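Local atomic coordinates of cell wall mannoprotein 1 (Neosartorya fumigata, PDB entry 5J5L), a protein that binds lipids, here arachidonic acid, and is probably a cell wall constituent recognised as an antigen by the host's antibodies. Residues Q50-A55 against D115-A120. Residues are numbered along the deposited sequence; the frame is centred on the assembly and turned at random.
Sequences QATADA and DALSGA
Thr-52 of helix 31-56 presses its hydroxyl against the backbone of helix 100-124, OG1 lying 3.2 Å from CA of Leu-117 and almost as close to that residue's CB. Although OG1 also comes near the Leu-117 backbone N, the angle is too poor for a hydrogen bond; the hydroxyl is instead bonded to the carbonyl oxygen of Ile-48, one turn earlier. With chi1 at -60° OG1 lies beside the backbone N and CG2 is anti to it, in loose contact with Ala-116 O at 4.1 Å and near Ala-120 CB. The CG of Leu-117 stands anti to its backbone N (chi1 173°), which brings CD1 against the side of helix 31-56, 3.6 Å from Ala-51 CB and from Thr-52 N, its side chain slanting across that of Thr-52. In this all-helical bundle of the hydrophobic surface binding protein A family, the two segments run nearly parallel, at 21°, with axes 8.7 Å apart, a spacing that the small residues permit. Helix 3-26 covers one flank, where Ile-13 touches Ala-51 and Leu-10 touches Leu-117. Further along, the methyls of Ala-55 and Ala-120 meet directly, CB to CB at 3.8 Å. Next to them a water can bridge Ala-120 O (2.8 Å) and, more weakly, Ala-55 O.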
ATOM      1  N   GLN A  50      -2.090  -6.476  -9.060  1.00 23.14           N
ATOM      2  CA  GLN A  50      -3.200  -6.468 -10.017  1.00 25.44           C
ATOM      3  C   GLN A  50      -3.451  -5.053 -10.543  1.00 23.26           C
ATOM      4  O   GLN A  50      -3.642  -4.862 -11.752  1.00 26.51           O
ATOM      5  CB  GLN A  50      -4.474  -7.038  -9.386  1.00 27.13           C
ATOM      6  CG  GLN A  50      -5.690  -7.036 -10.317  1.00 29.48           C
ATOM      7  CD  GLN A  50      -5.503  -7.935 -11.523  1.00 35.98           C
ATOM      8  OE1 GLN A  50      -5.472  -7.467 -12.661  1.00 40.23           O
ATOM      9  NE2 GLN A  50      -5.356  -9.230 -11.281  1.00 37.12           N
ATOM     10  N   ALA A  51      -3.462  -4.077  -9.637  1.00 21.61           N
ATOM     11  CA  ALA A  51      -3.619  -2.664 -10.009  1.00 21.25           C
ATOM     12  C   ALA A  51      -2.518  -2.212 -10.984  1.00 22.60           C
ATOM     13  O   ALA A  51      -2.800  -1.547 -11.987  1.00 22.14           O
ATOM     14  CB  ALA A  51      -3.636  -1.776  -8.779  1.00 21.21           C
ATOM     15  N   THR A  52      -1.274  -2.592 -10.687  1.00 21.00           N
ATOM     16  CA  THR A  52      -0.151  -2.292 -11.573  1.00 23.22           C
ATOM     17  C   THR A  52      -0.363  -2.877 -12.974  1.00 25.29           C
ATOM     18  O   THR A  52      -0.180  -2.188 -13.993  1.00 25.70           O
ATOM     19  CB  THR A  52       1.154  -2.831 -10.965  1.00 23.25           C
ATOM     20  OG1 THR A  52       1.367  -2.214  -9.695  1.00 21.48           O
ATOM     21  CG2 THR A  52       2.331  -2.536 -11.859  1.00 25.07           C
ATOM     22  N   ALA A  53      -0.771  -4.143 -13.039  1.00 26.63           N
ATOM     23  CA  ALA A  53      -1.000  -4.798 -14.320  1.00 30.14           C
ATOM     24  C   ALA A  53      -2.118  -4.112 -15.105  1.00 28.80           C
ATOM     25  O   ALA A  53      -2.022  -3.913 -16.317  1.00 29.18           O
ATOM     26  CB  ALA A  53      -1.322  -6.275 -14.123  1.00 30.77           C
ATOM     27  N   ASP A  54      -3.186  -3.751 -14.405  1.00 26.77           N
ATOM     28  CA  ASP A  54      -4.305  -3.069 -15.030  1.00 26.03           C
ATOM     29  C   ASP A  54      -3.904  -1.681 -15.533  1.00 26.23           C
ATOM     30  O   ASP A  54      -4.346  -1.253 -16.608  1.00 29.11           O
ATOM     31  CB  ASP A  54      -5.496  -2.988 -14.058  1.00 26.14           C
ATOM     32  CG  ASP A  54      -6.193  -4.340 -13.871  1.00 28.71           C
ATOM     33  OD1 ASP A  54      -6.069  -5.203 -14.766  1.00 32.06           O
ATOM     34  OD2 ASP A  54      -6.868  -4.553 -12.840  1.00 28.18           O
ATOM     35  N   ALA A  55      -3.078  -0.981 -14.763  1.00 26.58           N
ATOM     36  CA  ALA A  55      -2.584   0.339 -15.166  1.00 26.84           C
ATOM     37  C   ALA A  55      -1.693   0.222 -16.398  1.00 29.24           C
ATOM     38  O   ALA A  55      -1.806   1.040 -17.325  1.00 29.97           O
ATOM     39  CB  ALA A  55      -1.810   0.993 -14.029  1.00 27.05           C
ATOM     40  N   ASP A 115       5.595   1.241  -5.152  1.00 18.98           N
ATOM     41  CA  ASP A 115       6.378   2.112  -6.034  1.00 19.95           C
ATOM     42  C   ASP A 115       6.110   1.788  -7.514  1.00 20.41           C
ATOM     43  O   ASP A 115       6.002   2.699  -8.353  1.00 21.40           O
ATOM     44  CB  ASP A 115       7.866   1.999  -5.709  1.00 22.28           C
ATOM     45  CG  ASP A 115       8.233   2.670  -4.397  1.00 21.47           C
ATOM     46  OD1 ASP A 115       7.372   3.385  -3.848  1.00 24.89           O
ATOM     47  OD2 ASP A 115       9.373   2.488  -3.916  1.00 25.60           O
ATOM     48  N   ALA A 116       6.005   0.494  -7.840  1.00 20.77           N
ATOM     49  CA  ALA A 116       5.736   0.080  -9.209  1.00 22.11           C
ATOM     50  C   ALA A 116       4.356   0.552  -9.644  1.00 19.50           C
ATOM     51  O   ALA A 116       4.171   0.986 -10.793  1.00 22.95           O
ATOM     52  CB  ALA A 116       5.842  -1.437  -9.348  1.00 23.12           C
ATOM     53  N   LEU A 117       3.383   0.429  -8.741  1.00 19.76           N
ATOM     54  CA  LEU A 117       2.023   0.883  -9.019  1.00 18.13           C
ATOM     55  C   LEU A 117       2.025   2.385  -9.299  1.00 19.73           C
ATOM     56  O   LEU A 117       1.426   2.851 -10.289  1.00 20.96           O
ATOM     57  CB  LEU A 117       1.071   0.563  -7.865  1.00 19.10           C
ATOM     58  CG  LEU A 117      -0.351   1.138  -7.971  1.00 17.88           C
ATOM     59  CD1 LEU A 117      -1.043   0.730  -9.264  1.00 20.48           C
ATOM     60  CD2 LEU A 117      -1.145   0.728  -6.736  1.00 18.35           C
ATOM     61  N   SER A 118       2.688   3.141  -8.431  1.00 19.14           N
ATOM     62  CA  SER A 118       2.733   4.594  -8.610  1.00 22.71           C
ATOM     63  C   SER A 118       3.356   4.961  -9.942  1.00 24.36           C
ATOM     64  O   SER A 118       2.861   5.852 -10.663  1.00 24.09           O
ATOM     65  CB  SER A 118       3.501   5.259  -7.482  1.00 23.33           C
ATOM     66  OG  SER A 118       3.660   6.640  -7.775  1.00 24.16           O
ATOM     67  N   GLY A 119       4.462   4.299 -10.277  1.00 25.26           N
ATOM     68  CA  GLY A 119       5.121   4.515 -11.562  1.00 27.31           C
ATOM     69  C   GLY A 119       4.210   4.277 -12.760  1.00 27.82           C
ATOM     70  O   GLY A 119       4.222   5.052 -13.734  1.00 30.16           O
ATOM     71  N   ALA A 120       3.434   3.198 -12.691  1.00 26.69           N
ATOM     72  CA  ALA A 120       2.506   2.840 -13.762  1.00 28.68           C
ATOM     73  C   ALA A 120       1.357   3.854 -13.887  1.00 27.48           C
ATOM     74  O   ALA A 120       0.923   4.177 -14.999  1.00 28.34           O
ATOM     75  CB  ALA A 120       1.964   1.431 -13.550  1.00 28.88           C
TER
HETATM   76  O   HOH W   1       1.105   2.291 -16.997  1.00 33.28           O